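Local atomic coordinates of 350aa long hypothetical aspartate-semialdehyde dehydrogenase (Sulfolobus tokodaii, PDB entry 2EP5), a protein that probably catalyses the NADPH-dependent reduction of malonyl-CoA to malonate semialdehyde, as a member of the aspartate-semialdehyde dehydrogenase family. Residues R112-N121 / K207-L215; N148-M158 / G326-T337. One frame throughout, in Å; residues are numbered along the deposited sequence.

Contact 1 of 2, residues R112-N121 / K207-L215; sequences RMDPDVPLIN and KIAKELTKL
K214 lays its methylene chain against L119 and carries its amine into the loop formed by residues 112-118. Its CG stands anti to the backbone N (chi1 -172°) and the chain beyond is fully extended, which takes it straight to the loop; on the way K214 CD passes 3.8 Å from L119 CB. At the end three carbonyl oxygens share one donor: K214 NZ lies 2.8 Å from D114 O and 3.0 Å from R112 O, both met from above their carbonyl planes. K214 NZ also approaches V117 O almost in line with its C=O (170°), but the modelled 2.5 Å is unusually short and its exact length doubtful. D114 O also accepts V117 N, on the face opposite to the lysine, closing a type I turn, while D114 OD1 takes D116 N in an Asx turn. A methionine in place of K214 brings no amine, and the three carbonyl oxygens would probably be left without their shared donor and the turn less firmly tied to the helix.

R112 NH1 reaches the syn side of E211 OE2 at 3.1 Å. Only R112 NH1 and E211 OE2 are bonded, and the guanidinium and carboxylate planes stand 62° apart, so this is a single-point salt bridge and not a flat two-pronged pairing; R112 NH2 also binds N107 O, and E211 OE1 accepts from N150 N. M113, bent twice along its chain, sets SD 3.9 Å from E211 CG. L119 CG packs 4.0 Å from L215 CD2. The arrangement is a domain junction: a loop following strand 103-106 of the Rossmann-type nucleotide-binding part docks on helix 204-215 of the dimerisation part, with R112 about 7 Å from the predicted thioester cysteine, C151, side chain to side chain.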
ATOM      1  N   ARG A 112      34.155   7.304  -5.545  1.00 23.01           N
ATOM      2  CA  ARG A 112      34.112   5.955  -4.974  1.00 23.22           C
ATOM      3  C   ARG A 112      35.027   4.961  -5.675  1.00 22.69           C
ATOM      4  O   ARG A 112      35.590   4.068  -5.039  1.00 23.61           O
ATOM      5  CB  ARG A 112      32.693   5.399  -4.994  1.00 21.45           C
ATOM      6  CG  ARG A 112      31.817   5.831  -3.846  1.00 24.28           C
ATOM      7  CD  ARG A 112      30.486   5.104  -3.963  1.00 25.38           C
ATOM      8  NE  ARG A 112      29.425   5.664  -3.137  1.00 21.28           N
ATOM      9  CZ  ARG A 112      28.140   5.582  -3.464  1.00 22.25           C
ATOM     10  NH1 ARG A 112      27.788   4.973  -4.591  1.00 20.09           N
ATOM     11  NH2 ARG A 112      27.210   6.100  -2.674  1.00 19.32           N
ATOM     12  N   MET A 113      35.177   5.118  -6.985  1.00 22.69           N
ATOM     13  CA  MET A 113      36.014   4.212  -7.753  1.00 22.31           C
ATOM     14  C   MET A 113      37.390   4.790  -8.105  1.00 21.93           C
ATOM     15  O   MET A 113      38.092   4.258  -8.966  1.00 21.61           O
ATOM     16  CB  MET A 113      35.266   3.767  -9.015  1.00 20.22           C
ATOM     17  CG  MET A 113      33.998   2.950  -8.733  1.00 19.62           C
ATOM     18  SD  MET A 113      34.280   1.442  -7.727  1.00 22.82           S
ATOM     19  CE  MET A 113      35.147   0.373  -8.912  1.00 22.33           C
ATOM     20  N   ASP A 114      37.782   5.868  -7.431  1.00 21.27           N
ATOM     21  CA  ASP A 114      39.089   6.471  -7.671  1.00 20.75           C
ATOM     22  C   ASP A 114      40.102   5.532  -7.031  1.00 21.89           C
ATOM     23  O   ASP A 114      39.996   5.220  -5.851  1.00 22.35           O
ATOM     24  CB  ASP A 114      39.181   7.856  -7.026  1.00 21.80           C
ATOM     25  CG  ASP A 114      40.481   8.576  -7.363  1.00 21.67           C
ATOM     26  OD1 ASP A 114      41.566   8.062  -7.014  1.00 24.67           O
ATOM     27  OD2 ASP A 114      40.420   9.655  -7.981  1.00 21.04           O
ATOM     28  N   PRO A 115      41.089   5.062  -7.811  1.00 23.82           N
ATOM     29  CA  PRO A 115      42.161   4.145  -7.396  1.00 24.53           C
ATOM     30  C   PRO A 115      42.961   4.582  -6.173  1.00 26.29           C
ATOM     31  O   PRO A 115      43.587   3.753  -5.515  1.00 27.81           O
ATOM     32  CB  PRO A 115      43.046   4.059  -8.638  1.00 25.57           C
ATOM     33  CG  PRO A 115      42.085   4.285  -9.758  1.00 25.92           C
ATOM     34  CD  PRO A 115      41.229   5.407  -9.237  1.00 24.97           C
ATOM     35  N   ASP A 116      42.952   5.879  -5.870  1.00 26.32           N
ATOM     36  CA  ASP A 116      43.689   6.385  -4.713  1.00 26.93           C
ATOM     37  C   ASP A 116      42.777   6.658  -3.525  1.00 28.05           C
ATOM     38  O   ASP A 116      43.235   7.084  -2.461  1.00 29.37           O
ATOM     39  CB  ASP A 116      44.434   7.671  -5.072  1.00 26.62           C
ATOM     40  CG  ASP A 116      45.365   7.492  -6.249  1.00 27.45           C
ATOM     41  OD1 ASP A 116      46.098   6.479  -6.279  1.00 25.32           O
ATOM     42  OD2 ASP A 116      45.364   8.368  -7.138  1.00 29.44           O
ATOM     43  N   VAL A 117      41.484   6.413  -3.704  1.00 26.67           N
ATOM     44  CA  VAL A 117      40.524   6.657  -2.642  1.00 25.00           C
ATOM     45  C   VAL A 117      39.948   5.346  -2.126  1.00 25.28           C
ATOM     46  O   VAL A 117      39.407   4.545  -2.889  1.00 24.64           O
ATOM     47  CB  VAL A 117      39.386   7.563  -3.144  1.00 24.31           C
ATOM     48  CG1 VAL A 117      38.428   7.880  -2.016  1.00 21.81           C
ATOM     49  CG2 VAL A 117      39.973   8.841  -3.731  1.00 22.89           C
ATOM     50  N   PRO A 118      40.061   5.105  -0.813  1.00 25.08           N
ATOM     51  CA  PRO A 118      39.534   3.865  -0.232  1.00 23.67           C
ATOM     52  C   PRO A 118      38.001   3.872  -0.224  1.00 22.49           C
ATOM     53  O   PRO A 118      37.387   4.894   0.091  1.00 20.52           O
ATOM     54  CB  PRO A 118      40.094   3.874   1.192  1.00 23.70           C
ATOM     55  CG  PRO A 118      41.204   4.924   1.164  1.00 26.04           C
ATOM     56  CD  PRO A 118      40.681   5.950   0.218  1.00 23.89           C
ATOM     57  N   LEU A 119      37.396   2.746  -0.600  1.00 21.09           N
ATOM     58  CA  LEU A 119      35.934   2.601  -0.589  1.00 21.59           C
ATOM     59  C   LEU A 119      35.723   1.639   0.570  1.00 20.95           C
ATOM     60  O   LEU A 119      35.974   0.440   0.452  1.00 20.96           O
ATOM     61  CB  LEU A 119      35.428   1.993  -1.898  1.00 20.03           C
ATOM     62  CG  LEU A 119      33.910   1.974  -2.101  1.00 20.42           C
ATOM     63  CD1 LEU A 119      33.336   3.385  -1.948  1.00 18.97           C
ATOM     64  CD2 LEU A 119      33.597   1.412  -3.478  1.00 19.43           C
ATOM     65  N   ILE A 120      35.266   2.169   1.696  1.00 21.36           N
ATOM     66  CA  ILE A 120      35.125   1.352   2.885  1.00 22.38           C
ATOM     67  C   ILE A 120      33.778   0.852   3.368  1.00 23.98           C
ATOM     68  O   ILE A 120      32.774   1.559   3.353  1.00 23.27           O
ATOM     69  CB  ILE A 120      35.790   2.051   4.101  1.00 21.78           C
ATOM     70  CG1 ILE A 120      37.240   2.420   3.767  1.00 22.11           C
ATOM     71  CG2 ILE A 120      35.763   1.128   5.322  1.00 19.80           C
ATOM     72  CD1 ILE A 120      38.107   1.236   3.389  1.00 21.91           C
ATOM     73  N   ASN A 121      33.812  -0.406   3.798  1.00 25.57           N
ATOM     74  CA  ASN A 121      32.707  -1.112   4.424  1.00 28.47           C
ATOM     75  C   ASN A 121      33.551  -1.814   5.485  1.00 28.41           C
ATOM     76  O   ASN A 121      34.105  -2.891   5.248  1.00 27.04           O
ATOM     77  CB  ASN A 121      32.039  -2.130   3.493  1.00 28.20           C
ATOM     78  CG  ASN A 121      30.736  -2.664   4.077  1.00 30.11           C
ATOM     79  OD1 ASN A 121      30.407  -2.373   5.230  1.00 26.73           O
ATOM     80  ND2 ASN A 121      29.991  -3.444   3.291  1.00 29.20           N
ATOM     81  N   LYS A 207      26.869   0.406 -10.667  1.00 26.02           N
ATOM     82  CA  LYS A 207      27.530   0.760  -9.410  1.00 24.89           C
ATOM     83  C   LYS A 207      27.706  -0.460  -8.509  1.00 24.80           C
ATOM     84  O   LYS A 207      28.729  -0.607  -7.834  1.00 25.19           O
ATOM     85  CB  LYS A 207      26.717   1.810  -8.653  1.00 27.83           C
ATOM     86  CG  LYS A 207      26.703   3.188  -9.284  1.00 28.50           C
ATOM     87  CD  LYS A 207      25.803   4.118  -8.499  1.00 30.02           C
ATOM     88  CE  LYS A 207      25.681   5.474  -9.173  1.00 31.14           C
ATOM     89  NZ  LYS A 207      24.627   6.302  -8.524  1.00 34.83           N
ATOM     90  N   ILE A 208      26.705  -1.334  -8.492  1.00 21.48           N
ATOM     91  CA  ILE A 208      26.775  -2.524  -7.658  1.00 20.34           C
ATOM     92  C   ILE A 208      27.907  -3.432  -8.100  1.00 21.08           C
ATOM     93  O   ILE A 208      28.783  -3.773  -7.307  1.00 23.71           O
ATOM     94  CB  ILE A 208      25.443  -3.317  -7.693  1.00 20.24           C
ATOM     95  CG1 ILE A 208      24.360  -2.533  -6.945  1.00 19.22           C
ATOM     96  CG2 ILE A 208      25.637  -4.715  -7.086  1.00 17.12           C
ATOM     97  CD1 ILE A 208      23.012  -3.225  -6.906  1.00 19.05           C
ATOM     98  N   ALA A 209      27.887  -3.821  -9.370  1.00 20.61           N
ATOM     99  CA  ALA A 209      28.908  -4.706  -9.920  1.00 21.85           C
ATOM    100  C   ALA A 209      30.329  -4.162  -9.765  1.00 19.92           C
ATOM    101  O   ALA A 209      31.211  -4.859  -9.273  1.00 21.52           O
ATOM    102  CB  ALA A 209      28.612  -4.995 -11.400  1.00 20.44           C
ATOM    103  N   LYS A 210      30.553  -2.923 -10.178  1.00 20.48           N
ATOM    104  CA  LYS A 210      31.884  -2.339 -10.074  1.00 22.73           C
ATOM    105  C   LYS A 210      32.358  -2.163  -8.635  1.00 22.79           C
ATOM    106  O   LYS A 210      33.456  -2.599  -8.277  1.00 23.01           O
ATOM    107  CB  LYS A 210      31.931  -0.991 -10.796  1.00 25.66           C
ATOM    108  CG  LYS A 210      31.682  -1.088 -12.293  1.00 28.86           C
ATOM    109  CD  LYS A 210      31.940   0.251 -12.989  1.00 33.35           C
ATOM    110  CE  LYS A 210      31.554   0.190 -14.468  1.00 34.94           C
ATOM    111  NZ  LYS A 210      32.158  -0.999 -15.145  1.00 34.89           N
ATOM    112  N   GLU A 211      31.533  -1.524  -7.809  1.00 22.47           N
ATOM    113  CA  GLU A 211      31.898  -1.292  -6.414  1.00 21.68           C
ATOM    114  C   GLU A 211      32.162  -2.583  -5.657  1.00 20.06           C
ATOM    115  O   GLU A 211      33.037  -2.641  -4.800  1.00 20.15           O
ATOM    116  CB  GLU A 211      30.809  -0.482  -5.710  1.00 20.99           C
ATOM    117  CG  GLU A 211      30.830   0.987  -6.078  1.00 21.87           C
ATOM    118  CD  GLU A 211      29.708   1.773  -5.420  1.00 23.18           C
ATOM    119  OE1 GLU A 211      29.409   1.514  -4.237  1.00 20.31           O
ATOM    120  OE2 GLU A 211      29.135   2.658  -6.085  1.00 23.06           O
ATOM    121  N   LEU A 212      31.408  -3.625  -5.978  1.00 20.13           N
ATOM    122  CA  LEU A 212      31.597  -4.916  -5.324  1.00 22.34           C
ATOM    123  C   LEU A 212      33.019  -5.423  -5.634  1.00 23.86           C
ATOM    124  O   LEU A 212      33.647  -6.109  -4.820  1.00 24.39           O
ATOM    125  CB  LEU A 212      30.538  -5.898  -5.836  1.00 21.31           C
ATOM    126  CG  LEU A 212      29.734  -6.736  -4.830  1.00 21.69           C
ATOM    127  CD1 LEU A 212      29.268  -5.892  -3.667  1.00 19.01           C
ATOM    128  CD2 LEU A 212      28.554  -7.366  -5.550  1.00 16.42           C
ATOM    129  N   THR A 213      33.523  -5.061  -6.813  1.00 22.52           N
ATOM    130  CA  THR A 213      34.866  -5.446  -7.250  1.00 21.90           C
ATOM    131  C   THR A 213      35.961  -4.813  -6.377  1.00 21.76           C
ATOM    132  O   THR A 213      36.987  -5.442  -6.085  1.00 20.86           O
ATOM    133  CB  THR A 213      35.088  -5.034  -8.725  1.00 21.77           C
ATOM    134  OG1 THR A 213      34.481  -6.005  -9.587  1.00 21.94           O
ATOM    135  CG2 THR A 213      36.543  -4.926  -9.038  1.00 20.58           C
ATOM    136  N   LYS A 214      35.739  -3.572  -5.957  1.00 19.96           N
ATOM    137  CA  LYS A 214      36.704  -2.873  -5.118  1.00 18.96           C
ATOM    138  C   LYS A 214      36.561  -3.254  -3.646  1.00 19.66           C
ATOM    139  O   LYS A 214      37.553  -3.404  -2.941  1.00 19.20           O
ATOM    140  CB  LYS A 214      36.539  -1.366  -5.277  1.00 17.66           C
ATOM    141  CG  LYS A 214      37.626  -0.553  -4.601  1.00 18.40           C
ATOM    142  CD  LYS A 214      37.464   0.923  -4.936  1.00 16.90           C
ATOM    143  CE  LYS A 214      38.576   1.757  -4.330  1.00 16.69           C
ATOM    144  NZ  LYS A 214      38.461   3.170  -4.770  1.00 15.92           N
ATOM    145  N   LEU A 215      35.325  -3.408  -3.183  1.00 22.38           N
ATOM    146  CA  LEU A 215      35.079  -3.780  -1.791  1.00 23.00           C
ATOM    147  C   LEU A 215      35.709  -5.123  -1.446  1.00 24.49           C
ATOM    148  O   LEU A 215      36.202  -5.320  -0.331  1.00 25.09           O
ATOM    149  CB  LEU A 215      33.579  -3.846  -1.523  1.00 21.19           C
ATOM    150  CG  LEU A 215      32.878  -2.489  -1.563  1.00 23.13           C
ATOM    151  CD1 LEU A 215      31.368  -2.693  -1.559  1.00 19.43           C
ATOM    152  CD2 LEU A 215      33.341  -1.638  -0.376  1.00 18.31           C
TER
HETATM  153  O   HOH W   1      24.686   5.906  -5.102  1.00  2.03           O
HETATM  154  O   HOH W   2      39.188   2.038  -7.375  1.00 41.40           O

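Contact 2 of 2, residues N148-M158 / G326-T337; sequences NPNCTAAIMSM and GDNLVRGAAGIT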
ATOM      1  N   ASN A 148      32.412   5.628   0.996  1.00 16.99           N
ATOM      2  CA  ASN A 148      31.597   4.496   1.408  1.00 17.04           C
ATOM      3  C   ASN A 148      30.815   4.115   0.159  1.00 17.91           C
ATOM      4  O   ASN A 148      30.454   4.975  -0.645  1.00 18.40           O
ATOM      5  CB  ASN A 148      30.658   4.897   2.545  1.00 15.52           C
ATOM      6  CG  ASN A 148      31.400   5.142   3.838  1.00 15.68           C
ATOM      7  OD1 ASN A 148      31.365   6.238   4.398  1.00 14.70           O
ATOM      8  ND2 ASN A 148      32.088   4.116   4.320  1.00 14.20           N
ATOM      9  N   PRO A 149      30.540   2.822  -0.021  1.00 19.11           N
ATOM     10  CA  PRO A 149      29.805   2.378  -1.205  1.00 19.91           C
ATOM     11  C   PRO A 149      28.298   2.581  -1.246  1.00 20.81           C
ATOM     12  O   PRO A 149      27.662   2.963  -0.262  1.00 21.34           O
ATOM     13  CB  PRO A 149      30.173   0.898  -1.288  1.00 21.56           C
ATOM     14  CG  PRO A 149      30.221   0.510   0.163  1.00 21.38           C
ATOM     15  CD  PRO A 149      30.979   1.672   0.792  1.00 19.57           C
ATOM     16  N   ASN A 150      27.749   2.322  -2.426  1.00 21.07           N
ATOM     17  CA  ASN A 150      26.319   2.379  -2.679  1.00 22.46           C
ATOM     18  C   ASN A 150      25.675   1.457  -1.633  1.00 22.68           C
ATOM     19  O   ASN A 150      26.195   0.368  -1.354  1.00 21.98           O
ATOM     20  CB  ASN A 150      26.058   1.893  -4.115  1.00 23.13           C
ATOM     21  CG  ASN A 150      24.646   1.391  -4.331  1.00 23.42           C
ATOM     22  OD1 ASN A 150      24.359   0.207  -4.132  1.00 24.58           O
ATOM     23  ND2 ASN A 150      23.754   2.288  -4.740  1.00 24.16           N
ATOM     24  N   CYS A 151      24.566   1.899  -1.047  1.00 22.66           N
ATOM     25  CA  CYS A 151      23.885   1.121  -0.010  1.00 23.76           C
ATOM     26  C   CYS A 151      23.654  -0.343  -0.374  1.00 22.18           C
ATOM     27  O   CYS A 151      23.922  -1.239   0.431  1.00 21.51           O
ATOM     28  CB  CYS A 151      22.557   1.797   0.378  1.00 25.09           C
ATOM     29  SG  CYS A 151      21.510   2.328  -0.995  1.00 35.06           S
ATOM     30  N   THR A 152      23.180  -0.591  -1.588  1.00 20.92           N
ATOM     31  CA  THR A 152      22.925  -1.955  -2.030  1.00 21.94           C
ATOM     32  C   THR A 152      24.235  -2.739  -2.108  1.00 21.09           C
ATOM     33  O   THR A 152      24.302  -3.901  -1.703  1.00 20.31           O
ATOM     34  CB  THR A 152      22.255  -1.970  -3.411  1.00 23.73           C
ATOM     35  OG1 THR A 152      21.133  -1.080  -3.400  1.00 24.01           O
ATOM     36  CG2 THR A 152      21.783  -3.381  -3.758  1.00 23.82           C
ATOM     37  N   ALA A 153      25.270  -2.094  -2.638  1.00 20.02           N
ATOM     38  CA  ALA A 153      26.577  -2.719  -2.760  1.00 19.18           C
ATOM     39  C   ALA A 153      27.069  -3.100  -1.373  1.00 19.73           C
ATOM     40  O   ALA A 153      27.551  -4.219  -1.153  1.00 19.64           O
ATOM     41  CB  ALA A 153      27.560  -1.753  -3.412  1.00 19.11           C
ATOM     42  N   ALA A 154      26.949  -2.155  -0.441  1.00 19.98           N
ATOM     43  CA  ALA A 154      27.373  -2.373   0.935  1.00 19.76           C
ATOM     44  C   ALA A 154      26.698  -3.616   1.503  1.00 21.11           C
ATOM     45  O   ALA A 154      27.352  -4.480   2.084  1.00 21.80           O
ATOM     46  CB  ALA A 154      27.023  -1.163   1.782  1.00 19.98           C
ATOM     47  N   ILE A 155      25.385  -3.704   1.323  1.00 21.36           N
ATOM     48  CA  ILE A 155      24.634  -4.838   1.833  1.00 21.38           C
ATOM     49  C   ILE A 155      25.053  -6.148   1.159  1.00 20.68           C
ATOM     50  O   ILE A 155      25.315  -7.145   1.832  1.00 18.43           O
ATOM     51  CB  ILE A 155      23.107  -4.598   1.662  1.00 22.27           C
ATOM     52  CG1 ILE A 155      22.692  -3.370   2.490  1.00 22.81           C
ATOM     53  CG2 ILE A 155      22.317  -5.833   2.112  1.00 19.47           C
ATOM     54  CD1 ILE A 155      21.263  -2.902   2.265  1.00 21.47           C
ATOM     55  N   MET A 156      25.134  -6.138  -0.168  1.00 21.75           N
ATOM     56  CA  MET A 156      25.522  -7.330  -0.923  1.00 21.96           C
ATOM     57  C   MET A 156      26.926  -7.848  -0.605  1.00 23.47           C
ATOM     58  O   MET A 156      27.166  -9.057  -0.617  1.00 24.23           O
ATOM     59  CB  MET A 156      25.443  -7.050  -2.422  1.00 23.92           C
ATOM     60  CG  MET A 156      24.071  -6.666  -2.932  1.00 24.92           C
ATOM     61  SD  MET A 156      22.774  -7.832  -2.463  1.00 30.41           S
ATOM     62  CE  MET A 156      21.489  -6.665  -1.917  1.00 28.33           C
ATOM     63  N   SER A 157      27.857  -6.939  -0.322  1.00 23.56           N
ATOM     64  CA  SER A 157      29.233  -7.330  -0.037  1.00 23.11           C
ATOM     65  C   SER A 157      29.412  -8.152   1.231  1.00 24.98           C
ATOM     66  O   SER A 157      30.342  -8.953   1.322  1.00 25.26           O
ATOM     67  CB  SER A 157      30.135  -6.093   0.029  1.00 23.37           C
ATOM     68  OG  SER A 157      29.810  -5.257   1.127  1.00 24.21           O
ATOM     69  N   MET A 158      28.523  -7.967   2.205  1.00 25.50           N
ATOM     70  CA  MET A 158      28.626  -8.690   3.469  1.00 25.25           C
ATOM     71  C   MET A 158      28.710 -10.210   3.317  1.00 25.04           C
ATOM     72  O   MET A 158      29.650 -10.833   3.809  1.00 25.72           O
ATOM     73  CB  MET A 158      27.454  -8.329   4.386  1.00 25.97           C
ATOM     74  CG  MET A 158      27.365  -6.850   4.717  1.00 29.47           C
ATOM     75  SD  MET A 158      28.821  -6.263   5.593  1.00 34.39           S
ATOM     76  CE  MET A 158      28.385  -6.643   7.292  1.00 34.93           C
ATOM     77  N   GLY A 326      19.181  -5.967   4.331  1.00 17.28           N
ATOM     78  CA  GLY A 326      19.878  -4.995   5.149  1.00 19.70           C
ATOM     79  C   GLY A 326      19.173  -3.649   5.153  1.00 20.67           C
ATOM     80  O   GLY A 326      18.411  -3.334   4.238  1.00 21.51           O
ATOM     81  N   ASP A 327      19.408  -2.861   6.197  1.00 20.85           N
ATOM     82  CA  ASP A 327      18.813  -1.533   6.306  1.00 20.32           C
ATOM     83  C   ASP A 327      19.675  -0.639   5.408  1.00 21.80           C
ATOM     84  O   ASP A 327      20.845  -0.384   5.715  1.00 20.02           O
ATOM     85  CB  ASP A 327      18.889  -1.056   7.757  1.00 21.20           C
ATOM     86  CG  ASP A 327      18.158   0.256   7.987  1.00 23.09           C
ATOM     87  OD1 ASP A 327      18.168   1.125   7.088  1.00 23.40           O
ATOM     88  OD2 ASP A 327      17.588   0.424   9.087  1.00 23.57           O
ATOM     89  N   ASN A 328      19.103  -0.181   4.297  1.00 21.05           N
ATOM     90  CA  ASN A 328      19.830   0.671   3.350  1.00 22.04           C
ATOM     91  C   ASN A 328      20.211   2.039   3.926  1.00 22.56           C
ATOM     92  O   ASN A 328      21.130   2.693   3.429  1.00 24.09           O
ATOM     93  CB  ASN A 328      18.991   0.875   2.085  1.00 19.07           C
ATOM     94  CG  ASN A 328      17.611   1.416   2.397  1.00 20.58           C
ATOM     95  OD1 ASN A 328      16.809   0.747   3.059  1.00 19.85           O
ATOM     96  ND2 ASN A 328      17.329   2.634   1.939  1.00 16.36           N
ATOM     97  N   LEU A 329      19.504   2.474   4.966  1.00 22.31           N
ATOM     98  CA  LEU A 329      19.780   3.770   5.592  1.00 23.07           C
ATOM     99  C   LEU A 329      20.919   3.733   6.612  1.00 23.43           C
ATOM    100  O   LEU A 329      21.637   4.720   6.802  1.00 22.72           O
ATOM    101  CB  LEU A 329      18.523   4.297   6.286  1.00 22.25           C
ATOM    102  CG  LEU A 329      17.292   4.595   5.430  1.00 21.15           C
ATOM    103  CD1 LEU A 329      16.207   5.179   6.329  1.00 19.61           C
ATOM    104  CD2 LEU A 329      17.649   5.584   4.316  1.00 22.39           C
ATOM    105  N   VAL A 330      21.067   2.589   7.267  1.00 23.70           N
ATOM    106  CA  VAL A 330      22.082   2.402   8.294  1.00 24.19           C
ATOM    107  C   VAL A 330      23.305   1.672   7.736  1.00 24.18           C
ATOM    108  O   VAL A 330      24.342   2.285   7.457  1.00 24.76           O
ATOM    109  CB  VAL A 330      21.468   1.611   9.487  1.00 22.64           C
ATOM    110  CG1 VAL A 330      22.490   1.404  10.581  1.00 21.25           C
ATOM    111  CG2 VAL A 330      20.271   2.374  10.031  1.00 19.21           C
ATOM    112  N   ARG A 331      23.182   0.362   7.574  1.00 24.49           N
ATOM    113  CA  ARG A 331      24.268  -0.437   7.028  1.00 23.17           C
ATOM    114  C   ARG A 331      24.678   0.131   5.672  1.00 22.83           C
ATOM    115  O   ARG A 331      25.857   0.149   5.322  1.00 23.47           O
ATOM    116  CB  ARG A 331      23.814  -1.880   6.825  1.00 23.41           C
ATOM    117  CG  ARG A 331      24.932  -2.804   6.389  1.00 23.98           C
ATOM    118  CD  ARG A 331      25.793  -3.106   7.589  1.00 26.77           C
ATOM    119  NE  ARG A 331      27.212  -3.059   7.297  1.00 25.36           N
ATOM    120  CZ  ARG A 331      28.154  -3.295   8.199  1.00 26.34           C
ATOM    121  NH1 ARG A 331      27.817  -3.594   9.444  1.00 25.04           N
ATOM    122  NH2 ARG A 331      29.429  -3.243   7.853  1.00 29.26           N
ATOM    123  N   GLY A 332      23.689   0.599   4.919  1.00 20.57           N
ATOM    124  CA  GLY A 332      23.949   1.122   3.595  1.00 20.29           C
ATOM    125  C   GLY A 332      24.388   2.563   3.468  1.00 21.47           C
ATOM    126  O   GLY A 332      24.683   2.998   2.359  1.00 21.59           O
ATOM    127  N   ALA A 333      24.425   3.309   4.573  1.00 21.92           N
ATOM    128  CA  ALA A 333      24.835   4.711   4.522  1.00 20.50           C
ATOM    129  C   ALA A 333      25.298   5.292   5.859  1.00 21.37           C
ATOM    130  O   ALA A 333      26.495   5.272   6.155  1.00 22.42           O
ATOM    131  CB  ALA A 333      23.709   5.563   3.949  1.00 19.56           C
ATOM    132  N   ALA A 334      24.355   5.802   6.658  1.00 20.02           N
ATOM    133  CA  ALA A 334      24.654   6.423   7.956  1.00 20.78           C
ATOM    134  C   ALA A 334      25.594   5.642   8.868  1.00 21.41           C
ATOM    135  O   ALA A 334      26.650   6.139   9.262  1.00 23.59           O
ATOM    136  CB  ALA A 334      23.357   6.721   8.705  1.00 21.01           C
ATOM    137  N   GLY A 335      25.200   4.420   9.206  1.00 20.67           N
ATOM    138  CA  GLY A 335      26.004   3.597  10.082  1.00 19.65           C
ATOM    139  C   GLY A 335      27.391   3.233   9.592  1.00 21.68           C
ATOM    140  O   GLY A 335      28.321   3.175  10.397  1.00 23.16           O
ATOM    141  N   ILE A 336      27.564   2.979   8.295  1.00 21.38           N
ATOM    142  CA  ILE A 336      28.902   2.612   7.828  1.00 21.54           C
ATOM    143  C   ILE A 336      29.856   3.799   7.761  1.00 19.05           C
ATOM    144  O   ILE A 336      31.058   3.629   7.908  1.00 18.72           O
ATOM    145  CB  ILE A 336      28.891   1.908   6.447  1.00 19.88           C
ATOM    146  CG1 ILE A 336      28.050   2.693   5.454  1.00 18.73           C
ATOM    147  CG2 ILE A 336      28.403   0.495   6.600  1.00 22.25           C
ATOM    148  CD1 ILE A 336      28.219   2.215   4.049  1.00 22.75           C
ATOM    149  N   THR A 337      29.322   4.994   7.544  1.00 18.32           N
ATOM    150  CA  THR A 337      30.159   6.184   7.494  1.00 19.04           C
ATOM    151  C   THR A 337      30.696   6.447   8.899  1.00 20.76           C
ATOM    152  O   THR A 337      31.884   6.696   9.096  1.00 21.53           O
ATOM    153  CB  THR A 337      29.359   7.413   7.039  1.00 18.14           C
ATOM    154  OG1 THR A 337      28.908   7.214   5.698  1.00 16.46           O
ATOM    155  CG2 THR A 337      30.227   8.672   7.098  1.00 17.48           C
TER
HETATM  156  O   HOH W   3      25.993   5.148   1.221  1.00 28.64           O
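C151, the predicted acyl-thioester cysteine, presses its CB against the loop at N328 and G332: C151 CB is 4.1 Å from N328 CB, and C151 CA makes a CA-H...O contact of 3.1 Å with G332 O. The two backbones come this close, CA to CA 3.6 Å for C151 and G332, because G332 has no side chain; a CB there would collide with C151 CB. One turn along, I155 sends CD1 to within 3.5 Å of G326 O. Farther on, M158 bends at chi2 and chi3 (-62° and -86°), which turns CE over the centre of one face of the R331 guanidinium, 3.5 Å from R331 CZ. At the other end, N148 OD1 lies 2.9 Å from T337 OG1, and N148 CB leans on I336 CD1 at 3.9 Å.

A second shell fixes these groups. N148 ND2 is held by I120 O. N150 caps the helix of C151, its OD1 accepting A153 N in the carbonyl plane at 2.9 Å, while E204 holds N150 ND2. N328 is gripped at both polar atoms, by G243 N and S181 OG, and R331 NH2 pairs with E123 and N121. D327 OD1 takes L329 N and V330 N. Around this buried centre, helix 151-160 packs against strand 244-251, which supplies H244, the predicted proton acceptor, and against helix 204-215, while helix 15-24 backs the start of helix 334-347.

Contact 2 is the core one, its centre about 3 Å from the centre of the chain, with no exposed residue among those touching; contact 1 lies about 11 Å out and is only partly buried, with M113 and K210 exposed. Their chemistry follows: contact 1 depends on a lysine donor and a salt bridge, contact 2 mainly on close backbone packing, apolar ends and a methionine over a guanidinium. Contact 1 holds a loop to helix 204-215; contact 2 joins helix 151-160 and the residues just before it to the loop 326-333 and the first turn of helix 334-347. They touch directly: R112 NE of contact 1 lies 2.8 Å from N148 O of contact 2.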